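Local coordinates for protein 5'-methylthioadenosine nucleosidase / s-adenosylhomocysteine nucleosidase (Brucella melitensis bv. 1, PDB 4PR3) that is a nucleosidase of the phosphorylase superfamily with an alpha/beta fold, holds adenine in its pocket and pairs with a second copy of itself, at residues V65-A70 / R175-V180; A72-K75 / M80-L83; M111-I116 / V122-D127; L185-I190 / A215-R220. All coordinates share one frame; numbering follows the deposited sequence.

Following the chain from the N terminus, the first element to take part is helix 60-76, which serves two contacts. Its last turns are met by the chain just beyond it in contact 2, which closes the short link into strand 83-91. The long excursion after strand 100-108 folds on itself in contact 3, about 21 Å from contact 1 (centre to centre). Contact 1 then brings helix 170-180 back to helix 60-76, closing a loop of over a hundred residues that encloses contacts 2 and 3. Contact 4 follows in series, closing a loop of 24 residues as it lays helix 207-226 on strand 184-192, on the opposite side of the chain's centre from contact 1. Contacts 1, 2 and 3 all reach the second subunit.

Contact 1 (V65-A70 / R175-V180); sequences VNLASA and RACQAV
Ala68 and Ala176 mark the closest backbone approach of two nearly parallel helices: their CA atoms lie 5.2 Å apart, and the short axes of 65-70 and 175-180 come within 9.1 Å at a signed crossing angle of -22°. So near an approach of the two CA atoms goes with small side chains, for both residues carry nothing beyond a methyl. Ala176 points its CB into the other helix, where Ala68 N lies 4.2 Å away and Ala68 CB 4.5 Å away.

Ala176 buries the most surface here and Leu67 the next most. The CG of Leu67 stands anti to the backbone N (chi1 -169°), which carries the branched end across the gap, and its CD2 settles 4.1 Å from Ala176 CB. The same methyl lies 4.3 Å from Cys177 SG, so one branch of the leucine spans two consecutive residues of the partner helix, while only van der Waals contact joins the helices here.

Two polar side chains also bond within their own helix. Ser69 OG bonds back to Val65 O at 3.1 Å, reaching that carbonyl from the opposite face to Ser69 N, so the oxygen is gripped twice. Arg175 NH1 makes a weak bond to Gln178 OE1. Separately, Arg175 NE forms a salt bridge with Glu62 of the second subunit. Helix 60-76 is thus covered on one flank by helix 170-180 and on another by the second subunit, whose own Ala68 packs on Ala68 and whose Ala64 packs on Val65, while Leu67 also rests on Ile56 in the loop that follows strand 54-55.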
loop_
_atom_site.group_PDB
_atom_site.type_symbol
_atom_site.label_atom_id
_atom_site.label_comp_id
_atom_site.label_asym_id
_atom_site.label_seq_id
_atom_site.Cartn_x
_atom_site.Cartn_y
_atom_site.Cartn_z
ATOM N N VAL A 65 -2.784 -0.306 4.461
ATOM C CA VAL A 65 -3.805 -1.185 5.013
ATOM C C VAL A 65 -4.191 -0.775 6.434
ATOM O O VAL A 65 -5.374 -0.643 6.748
ATOM C CB VAL A 65 -3.363 -2.667 4.985
ATOM C CG1 VAL A 65 -4.330 -3.532 5.785
ATOM C CG2 VAL A 65 -3.262 -3.171 3.553
ATOM N N ASN A 66 -3.193 -0.559 7.283
ATOM C CA ASN A 66 -3.443 -0.204 8.676
ATOM C C ASN A 66 -4.103 1.160 8.877
ATOM O O ASN A 66 -4.994 1.302 9.710
ATOM C CB ASN A 66 -2.155 -0.292 9.500
ATOM C CG ASN A 66 -1.729 -1.722 9.765
ATOM O OD1 ASN A 66 -2.565 -2.624 9.862
ATOM N ND2 ASN A 66 -0.423 -1.937 9.883
ATOM N N LEU A 67 -3.670 2.163 8.120
ATOM C CA LEU A 67 -4.216 3.507 8.287
ATOM C C LEU A 67 -5.601 3.654 7.667
ATOM O O LEU A 67 -6.455 4.349 8.214
ATOM C CB LEU A 67 -3.264 4.572 7.737
ATOM C CG LEU A 67 -3.613 6.024 8.083
ATOM C CD1 LEU A 67 -3.727 6.221 9.593
ATOM C CD2 LEU A 67 -2.591 6.985 7.496
ATOM N N ALA A 68 -5.830 2.999 6.533
ATOM C CA ALA A 68 -7.141 3.045 5.890
ATOM C C ALA A 68 -8.203 2.381 6.759
ATOM O O ALA A 68 -9.357 2.803 6.770
ATOM C CB ALA A 68 -7.100 2.399 4.518
ATOM N N SER A 69 -7.804 1.343 7.489
ATOM C CA SER A 69 -8.717 0.648 8.391
ATOM C C SER A 69 -9.051 1.521 9.587
ATOM O O SER A 69 -10.214 1.644 9.970
ATOM C CB SER A 69 -8.110 -0.669 8.876
ATOM O OG SER A 69 -8.083 -1.631 7.840
ATOM N N ALA A 70 -8.021 2.119 10.179
ATOM C CA ALA A 70 -8.204 2.971 11.345
ATOM C C ALA A 70 -9.100 4.155 11.008
ATOM O O ALA A 70 -10.037 4.461 11.742
ATOM C CB ALA A 70 -6.863 3.446 11.872
ATOM N N ARG A 175 -2.485 8.735 0.543
ATOM C CA ARG A 175 -3.585 8.164 -0.227
ATOM C C ARG A 175 -4.706 7.695 0.689
ATOM O O ARG A 175 -5.877 7.772 0.331
ATOM C CB ARG A 175 -3.092 7.017 -1.107
ATOM C CG ARG A 175 -2.076 7.441 -2.148
ATOM C CD ARG A 175 -2.654 8.464 -3.121
ATOM N NE ARG A 175 -3.792 7.930 -3.863
ATOM C CZ ARG A 175 -5.031 8.403 -3.779
ATOM N NH1 ARG A 175 -5.301 9.437 -2.991
ATOM N NH2 ARG A 175 -6.002 7.845 -4.489
ATOM N N ALA A 176 -4.337 7.224 1.875
ATOM C CA ALA A 176 -5.314 6.831 2.884
ATOM C C ALA A 176 -6.080 8.047 3.410
ATOM O O ALA A 176 -7.300 7.999 3.575
ATOM C CB ALA A 176 -4.629 6.096 4.027
ATOM N N CYS A 177 -5.360 9.137 3.665
ATOM C CA CYS A 177 -5.974 10.364 4.160
ATOM C C CYS A 177 -6.844 11.036 3.100
ATOM O O CYS A 177 -7.911 11.564 3.409
ATOM C CB CYS A 177 -4.906 11.341 4.654
ATOM S SG CYS A 177 -3.978 10.771 6.097
ATOM N N GLN A 178 -6.386 11.018 1.853
ATOM C CA GLN A 178 -7.153 11.591 0.753
ATOM C C GLN A 178 -8.424 10.790 0.513
ATOM O O GLN A 178 -9.447 11.337 0.101
ATOM C CB GLN A 178 -6.316 11.637 -0.525
ATOM C CG GLN A 178 -5.228 12.700 -0.512
ATOM C CD GLN A 178 -4.355 12.659 -1.755
ATOM O OE1 GLN A 178 -4.153 11.603 -2.358
ATOM N NE2 GLN A 178 -3.833 13.815 -2.144
ATOM N N ALA A 179 -8.349 9.491 0.785
ATOM C CA ALA A 179 -9.483 8.595 0.603
ATOM C C ALA A 179 -10.649 8.956 1.521
ATOM O O ALA A 179 -11.807 8.882 1.112
ATOM C CB ALA A 179 -9.057 7.153 0.824
ATOM N N VAL A 180 -10.345 9.317 2.766
ATOM C CA VAL A 180 -11.374 9.753 3.709
ATOM C C VAL A 180 -11.507 11.279 3.856
ATOM O O VAL A 180 -12.370 11.762 4.586
ATOM C CB VAL A 180 -11.180 9.111 5.097
ATOM C CG1 VAL A 180 -11.214 7.596 4.986
ATOM C CG2 VAL A 180 -9.878 9.573 5.713
#

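Contact 2 (A72-K75 / M80-L83)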
loop_
_atom_site.group_PDB
_atom_site.type_symbol
_atom_site.label_atom_id
_atom_site.label_comp_id
_atom_site.label_asym_id
_atom_site.label_seq_id
_atom_site.Cartn_x
_atom_site.Cartn_y
_atom_site.Cartn_z
ATOM N N ALA A 72 -11.245 4.391 8.595
ATOM C CA ALA A 72 -12.586 3.937 8.252
ATOM C C ALA A 72 -13.395 3.648 9.513
ATOM O O ALA A 72 -14.596 3.918 9.561
ATOM C CB ALA A 72 -12.526 2.712 7.360
ATOM N N HIS A 73 -12.735 3.098 10.528
ATOM C CA HIS A 73 -13.375 2.872 11.819
ATOM C C HIS A 73 -13.793 4.201 12.440
ATOM O O HIS A 73 -14.914 4.344 12.927
ATOM C CB HIS A 73 -12.433 2.130 12.773
ATOM C CG HIS A 73 -12.230 0.686 12.429
ATOM N ND1 HIS A 73 -12.990 0.030 11.484
ATOM C CD2 HIS A 73 -11.353 -0.229 12.907
ATOM C CE1 HIS A 73 -12.588 -1.227 11.394
ATOM N NE2 HIS A 73 -11.597 -1.409 12.247
ATOM N N LEU A 74 -12.886 5.172 12.408
ATOM C CA LEU A 74 -13.126 6.476 13.019
ATOM C C LEU A 74 -14.219 7.271 12.310
ATOM O O LEU A 74 -14.976 7.995 12.954
ATOM C CB LEU A 74 -11.832 7.290 13.061
ATOM C CG LEU A 74 -10.713 6.752 13.954
ATOM C CD1 LEU A 74 -9.443 7.554 13.753
ATOM C CD2 LEU A 74 -11.131 6.770 15.414
ATOM N N LYS A 75 -14.300 7.136 10.990
ATOM C CA LYS A 75 -15.247 7.925 10.203
ATOM C C LYS A 75 -16.686 7.488 10.426
ATOM O O LYS A 75 -17.575 8.318 10.625
ATOM C CB LYS A 75 -14.908 7.869 8.711
ATOM C CG LYS A 75 -15.757 8.801 7.863
ATOM C CD LYS A 75 -15.340 8.780 6.401
ATOM C CE LYS A 75 -16.102 9.829 5.600
ATOM N NZ LYS A 75 -15.681 9.867 4.176
HETATM N N MSE A 80 -13.690 11.274 13.495
HETATM C CA MSE A 80 -12.635 11.706 12.572
HETATM C C MSE A 80 -11.685 12.787 13.083
HETATM O O MSE A 80 -12.102 13.724 13.761
HETATM C CB MSE A 80 -13.274 12.222 11.285
HETATM C CG MSE A 80 -13.778 11.131 10.386
HETATM SE SE MSE A 80 -12.306 10.284 9.445
HETATM C CE MSE A 80 -12.588 11.136 7.716
ATOM N N PRO A 81 -10.390 12.647 12.750
ATOM C CA PRO A 81 -9.354 13.639 13.052
ATOM C C PRO A 81 -9.405 14.828 12.099
ATOM O O PRO A 81 -9.844 14.687 10.957
ATOM C CB PRO A 81 -8.056 12.858 12.832
ATOM C CG PRO A 81 -8.410 11.817 11.839
ATOM C CD PRO A 81 -9.827 11.431 12.137
ATOM N N ASP A 82 -8.979 15.993 12.575
ATOM C CA ASP A 82 -8.846 17.171 11.725
ATOM C C ASP A 82 -7.528 17.161 10.964
ATOM O O ASP A 82 -7.431 17.695 9.860
ATOM C CB ASP A 82 -8.971 18.447 12.552
ATOM C CG ASP A 82 -10.325 18.575 13.213
ATOM O OD1 ASP A 82 -11.281 18.980 12.521
ATOM O OD2 ASP A 82 -10.436 18.266 14.420
ATOM N N LEU A 83 -6.508 16.570 11.579
ATOM C CA LEU A 83 -5.194 16.463 10.962
ATOM C C LEU A 83 -4.516 15.147 11.324
ATOM O O LEU A 83 -4.513 14.742 12.488
ATOM C CB LEU A 83 -4.309 17.631 11.397
ATOM C CG LEU A 83 -2.836 17.571 10.985
ATOM C CD1 LEU A 83 -2.692 17.668 9.473
ATOM C CD2 LEU A 83 -2.033 18.662 11.676
#
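Lys75, in the last turns of helix 60-76, and Met80, in the irregular chain that follows, face each other with CA atoms 5.2 Å apart; from there 80-83 leads away from the helix towards strand 83-91. Met80 is deposited as selenomethionine. Its chain bends at both later torsions (chi2 -77°), which folds the selenium back over the helix, with SE 3.6 Å from Lys75 CB and CG 3.5 Å from Lys75 CA. Lys75 instead runs extended, and the two chains pass at a slant: the terminal CE of Met80 touches the lysine's CD at 3.9 Å, so only the aliphatic stem of the lysine is used. This is the helix-to-strand turn of an alpha/beta fold, within the connection that takes the chain from strand 31-37 to the neighbouring parallel strand 83-91.

Next to this pair, Leu74 points at the loop and sets its CD1 4.2 Å from Pro81 CD, an apolar contact between helix and loop. Pro81 also packs on Leu34, and Arg32 of strand 31-37 ties down the loop just before strand 83-91: its NH2 bonds Met80 O and its N bonds Asp82 OD2. Val180, from contact 1, brings its carbonyl O close to Met80 CE.

Contact 3 (M111-I116 / V122-D127)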
loop_
_atom_site.group_PDB
_atom_site.type_symbol
_atom_site.label_atom_id
_atom_site.label_comp_id
_atom_site.label_asym_id
_atom_site.label_seq_id
_atom_site.Cartn_x
_atom_site.Cartn_y
_atom_site.Cartn_z
HETATM N N MSE A 111 6.326 3.064 -8.186
HETATM C CA MSE A 111 5.352 3.112 -9.269
HETATM C C MSE A 111 6.016 3.488 -10.584
HETATM O O MSE A 111 6.447 4.626 -10.759
HETATM C CB MSE A 111 4.274 4.147 -8.934
HETATM C CG MSE A 111 3.325 4.478 -10.076
HETATM SE SE MSE A 111 2.088 3.027 -10.469
HETATM C CE MSE A 111 2.860 2.399 -12.115
ATOM N N ASP A 112 6.116 2.527 -11.501
ATOM C CA ASP A 112 6.567 2.822 -12.856
ATOM C C ASP A 112 5.633 2.194 -13.893
ATOM O O ASP A 112 5.640 0.982 -14.089
ATOM C CB ASP A 112 7.990 2.292 -13.047
ATOM C CG ASP A 112 8.667 2.855 -14.281
ATOM O OD1 ASP A 112 7.992 3.545 -15.075
ATOM O OD2 ASP A 112 9.877 2.601 -14.462
ATOM N N ALA A 113 4.845 3.029 -14.564
ATOM C CA ALA A 113 3.988 2.592 -15.666
ATOM C C ALA A 113 4.560 2.929 -17.044
ATOM O O ALA A 113 3.904 2.711 -18.060
ATOM C CB ALA A 113 2.581 3.148 -15.517
ATOM N N SER A 114 5.766 3.491 -17.068
ATOM C CA SER A 114 6.374 3.985 -18.312
ATOM C C SER A 114 6.405 3.048 -19.536
ATOM O O SER A 114 6.264 3.529 -20.661
ATOM C CB SER A 114 7.758 4.598 -18.055
ATOM O OG SER A 114 8.570 3.742 -17.279
ATOM N N PRO A 115 6.603 1.728 -19.332
ATOM C CA PRO A 115 6.531 0.838 -20.498
ATOM C C PRO A 115 5.244 0.982 -21.316
ATOM O O PRO A 115 5.284 0.817 -22.534
ATOM C CB PRO A 115 6.612 -0.554 -19.871
ATOM C CG PRO A 115 7.460 -0.352 -18.669
ATOM C CD PRO A 115 7.098 1.012 -18.139
ATOM N N ILE A 116 4.126 1.289 -20.663
ATOM C CA ILE A 116 2.867 1.496 -21.381
ATOM C C ILE A 116 2.558 2.962 -21.720
ATOM O O ILE A 116 1.469 3.267 -22.208
ATOM C CB ILE A 116 1.658 0.830 -20.684
ATOM C CG1 ILE A 116 1.294 1.570 -19.398
ATOM C CG2 ILE A 116 1.941 -0.642 -20.425
ATOM C CD1 ILE A 116 0.114 0.965 -18.671
ATOM N N VAL A 122 3.889 8.113 -11.908
ATOM C CA VAL A 122 2.468 8.410 -12.053
ATOM C C VAL A 122 1.633 7.132 -12.076
ATOM O O VAL A 122 1.973 6.168 -12.766
ATOM C CB VAL A 122 2.190 9.241 -13.326
ATOM C CG1 VAL A 122 0.701 9.472 -13.506
ATOM C CG2 VAL A 122 2.929 10.569 -13.260
ATOM N N THR A 123 0.546 7.132 -11.311
ATOM C CA THR A 123 -0.355 5.991 -11.241
ATOM C C THR A 123 -1.507 6.128 -12.241
ATOM O O THR A 123 -2.194 7.149 -12.269
ATOM C CB THR A 123 -0.924 5.824 -9.818
ATOM O OG1 THR A 123 0.152 5.674 -8.885
ATOM C CG2 THR A 123 -1.830 4.607 -9.738
ATOM N N PRO A 124 -1.714 5.095 -13.072
ATOM C CA PRO A 124 -2.806 5.035 -14.050
ATOM C C PRO A 124 -4.193 5.174 -13.424
ATOM O O PRO A 124 -4.415 4.713 -12.302
ATOM C CB PRO A 124 -2.651 3.637 -14.653
ATOM C CG PRO A 124 -1.208 3.329 -14.501
ATOM C CD PRO A 124 -0.808 3.938 -13.193
ATOM N N PHE A 125 -5.103 5.813 -14.159
ATOM C CA PHE A 125 -6.508 5.970 -13.763
ATOM C C PHE A 125 -6.688 6.726 -12.453
ATOM O O PHE A 125 -7.710 6.598 -11.782
ATOM C CB PHE A 125 -7.215 4.613 -13.686
ATOM C CG PHE A 125 -7.240 3.871 -14.987
ATOM C CD1 PHE A 125 -8.169 4.193 -15.964
ATOM C CD2 PHE A 125 -6.336 2.851 -15.236
ATOM C CE1 PHE A 125 -8.197 3.512 -17.165
ATOM C CE2 PHE A 125 -6.357 2.164 -16.437
ATOM C CZ PHE A 125 -7.288 2.495 -17.402
ATOM N N LEU A 126 -5.693 7.527 -12.103
ATOM C CA LEU A 126 -5.740 8.315 -10.887
ATOM C C LEU A 126 -5.251 9.705 -11.235
ATOM O O LEU A 126 -4.148 9.859 -11.767
ATOM C CB LEU A 126 -4.835 7.696 -9.823
ATOM C CG LEU A 126 -4.745 8.427 -8.483
ATOM C CD1 LEU A 126 -6.101 8.448 -7.795
ATOM C CD2 LEU A 126 -3.695 7.786 -7.588
ATOM N N ASP A 127 -6.047 10.725 -10.937
ATOM C CA ASP A 127 -5.617 12.050 -11.320
ATOM C C ASP A 127 -4.843 12.564 -10.127
ATOM O O ASP A 127 -5.413 13.040 -9.146
ATOM C CB ASP A 127 -6.843 12.933 -11.573
ATOM C CG ASP A 127 -6.534 14.142 -12.437
ATOM O OD1 ASP A 127 -5.782 14.000 -13.424
ATOM O OD2 ASP A 127 -7.055 15.238 -12.133
HETATM O O HOH W 1 4.384 5.544 -14.097
#
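Met111, built as selenomethionine, crosses Thr123 at about a right angle and reaches end-on toward the ring of Pro124, and these two approaches define the contact. With CG anti to the backbone N (chi1 170°) and bends at the next two torsions, the Met111 chain is carried across to the facing segment. Its CG comes within 3.5 Å of Val122 O, a carbon beside a carbonyl oxygen and not a hydrogen bond. SE lies 3.6 Å from Thr123 OG1, the hydroxyl lying beside the chain rather than ahead of it. Further along, SE and the terminal CE of Met111 both lie 4.1 Å from Pro124 CD. Ala113 completes the apolar edge, its CB pointing across to Pro124 CG at 3.9 Å.

Pro124 is the second residue of a type II beta turn from Thr123 to Leu126, and Phe125 takes the positive phi (60°) that such a turn has at its third position. The turn presents the proline ring to both Met111 and Ala113. The second subunit also packs here: its Gly150 on Met111 and its Ile152, a residue of the adenine pocket, on Ile116. Thr123 in turn touches Tyr171 of helix 170-180.

The backbones are linked by a single water rather than by a direct bond. It accepts from Ala113 N (2.6 Å to its oxygen) and donates to Val122 O at 2.8 Å. Met111 thus packs by van der Waals contact against both oxygens and proline carbons, while the polar link between the two arms of this loop runs through water, which gives Ala113 N and Val122 O each a hydrogen-bond partner.

Contact 4 (L185-I190 / A215-R220)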
loop_
_atom_site.group_PDB
_atom_site.type_symbol
_atom_site.label_atom_id
_atom_site.label_comp_id
_atom_site.label_asym_id
_atom_site.label_seq_id
_atom_site.Cartn_x
_atom_site.Cartn_y
_atom_site.Cartn_z
ATOM N N LEU A 185 0.147 15.936 7.298
ATOM C CA LEU A 185 1.373 16.699 7.521
ATOM C C LEU A 185 2.514 15.747 7.881
ATOM O O LEU A 185 2.395 14.961 8.817
ATOM C CB LEU A 185 1.156 17.727 8.633
ATOM C CG LEU A 185 2.267 18.718 8.993
ATOM C CD1 LEU A 185 1.646 20.000 9.526
ATOM C CD2 LEU A 185 3.241 18.140 10.016
ATOM N N GLY A 186 3.602 15.787 7.116
ATOM C CA GLY A 186 4.768 14.974 7.427
ATOM C C GLY A 186 5.891 15.655 8.192
ATOM O O GLY A 186 6.108 16.858 8.056
ATOM N N LEU A 187 6.628 14.865 8.970
ATOM C CA LEU A 187 7.848 15.314 9.640
ATOM C C LEU A 187 8.880 14.192 9.606
ATOM O O LEU A 187 8.583 13.067 9.998
ATOM C CB LEU A 187 7.568 15.712 11.091
ATOM C CG LEU A 187 6.723 16.957 11.371
ATOM C CD1 LEU A 187 6.491 17.115 12.869
ATOM C CD2 LEU A 187 7.375 18.208 10.794
ATOM N N ARG A 188 10.091 14.495 9.152
ATOM C CA ARG A 188 11.128 13.474 9.019
ATOM C C ARG A 188 12.491 13.940 9.523
ATOM O O ARG A 188 13.006 14.966 9.076
ATOM C CB ARG A 188 11.257 13.044 7.557
ATOM C CG ARG A 188 10.063 12.285 7.026
ATOM C CD ARG A 188 9.985 10.910 7.652
ATOM N NE ARG A 188 8.631 10.377 7.615
ATOM C CZ ARG A 188 8.301 9.164 8.039
ATOM N NH1 ARG A 188 9.235 8.357 8.522
ATOM N NH2 ARG A 188 7.041 8.758 7.976
ATOM N N GLY A 189 13.066 13.195 10.464
ATOM C CA GLY A 189 14.453 13.403 10.846
ATOM C C GLY A 189 15.369 12.524 10.013
ATOM O O GLY A 189 15.000 11.408 9.660
ATOM N N ILE A 190 16.581 12.995 9.736
ATOM C CA ILE A 190 17.489 12.235 8.882
ATOM C C ILE A 190 18.386 11.337 9.722
ATOM O O ILE A 190 19.259 11.810 10.446
ATOM C CB ILE A 190 18.337 13.159 7.987
ATOM C CG1 ILE A 190 17.459 13.764 6.898
ATOM C CG2 ILE A 190 19.455 12.383 7.318
ATOM C CD1 ILE A 190 16.840 12.711 6.013
ATOM N N ALA A 215 10.476 16.122 18.421
ATOM C CA ALA A 215 9.575 16.631 19.445
ATOM C C ALA A 215 9.515 18.155 19.375
ATOM O O ALA A 215 8.462 18.758 19.587
ATOM C CB ALA A 215 10.019 16.165 20.822
ATOM N N GLY A 216 10.650 18.774 19.073
ATOM C CA GLY A 216 10.704 20.211 18.900
ATOM C C GLY A 216 9.840 20.654 17.737
ATOM O O GLY A 216 9.141 21.662 17.819
ATOM N N ALA A 217 9.880 19.889 16.650
ATOM C CA ALA A 217 9.067 20.185 15.477
ATOM C C ALA A 217 7.581 20.018 15.777
ATOM O O ALA A 217 6.761 20.820 15.335
ATOM C CB ALA A 217 9.475 19.302 14.311
ATOM N N VAL A 218 7.243 18.975 16.528
ATOM C CA VAL A 218 5.855 18.706 16.895
ATOM C C VAL A 218 5.282 19.860 17.707
ATOM O O VAL A 218 4.149 20.288 17.480
ATOM C CB VAL A 218 5.716 17.370 17.665
ATOM C CG1 VAL A 218 4.361 17.267 18.346
ATOM C CG2 VAL A 218 5.933 16.196 16.725
ATOM N N ALA A 219 6.080 20.371 18.640
ATOM C CA ALA A 219 5.707 21.542 19.424
ATOM C C ALA A 219 5.357 22.740 18.534
ATOM O O ALA A 219 4.402 23.467 18.808
ATOM C CB ALA A 219 6.817 21.906 20.390
ATOM N N ARG A 220 6.123 22.935 17.467
ATOM C CA ARG A 220 5.876 24.050 16.559
ATOM C C ARG A 220 4.627 23.830 15.710
ATOM O O ARG A 220 3.949 24.786 15.334
ATOM C CB ARG A 220 7.088 24.305 15.659
ATOM C CG ARG A 220 8.401 24.376 16.415
ATOM C CD ARG A 220 9.540 24.806 15.516
ATOM N NE ARG A 220 9.521 26.246 15.296
ATOM C CZ ARG A 220 10.238 27.115 15.999
ATOM N NH1 ARG A 220 11.040 26.688 16.966
ATOM N NH2 ARG A 220 10.156 28.411 15.731
#
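Leu187, on strand 184-192 of the central sheet, points at Ala217 and Val218 of helix 207-226, the classic helix-on-sheet layer of an alpha/beta fold. One methyl does the touching: Leu187 CD1 lies 4.0 Å from Ala217 CB and equally far from Val218 CG2, so it sits against two successive residues of the helix. The leucine and valine side chains cross at about a right angle. Nearest CA atoms, those of Leu187 and Ala217, are 7.7 Å apart, a spacing that the leucine spans with CG set beside the backbone N (chi1 -68°) and CD1 leading outward.

Further out, Leu87 of strand 83-91 touches both Leu187 and Val218, and Leu50 of helix 45-50 covers Val218 as well; Ile141 rests on Ala217. The strand itself is held between neighbours, with Leu187 bonded through its backbone to Ser86 and Gly88, and Arg188 to Tyr101. Side chains alternate along it, so Arg188 projects from the sheet away from the helix. Among the hydrogen bonds that place its guanidinium are NH2 to Ser86 OG, and NH1 to the backbone O of Ser89, a residue of the adenine pocket.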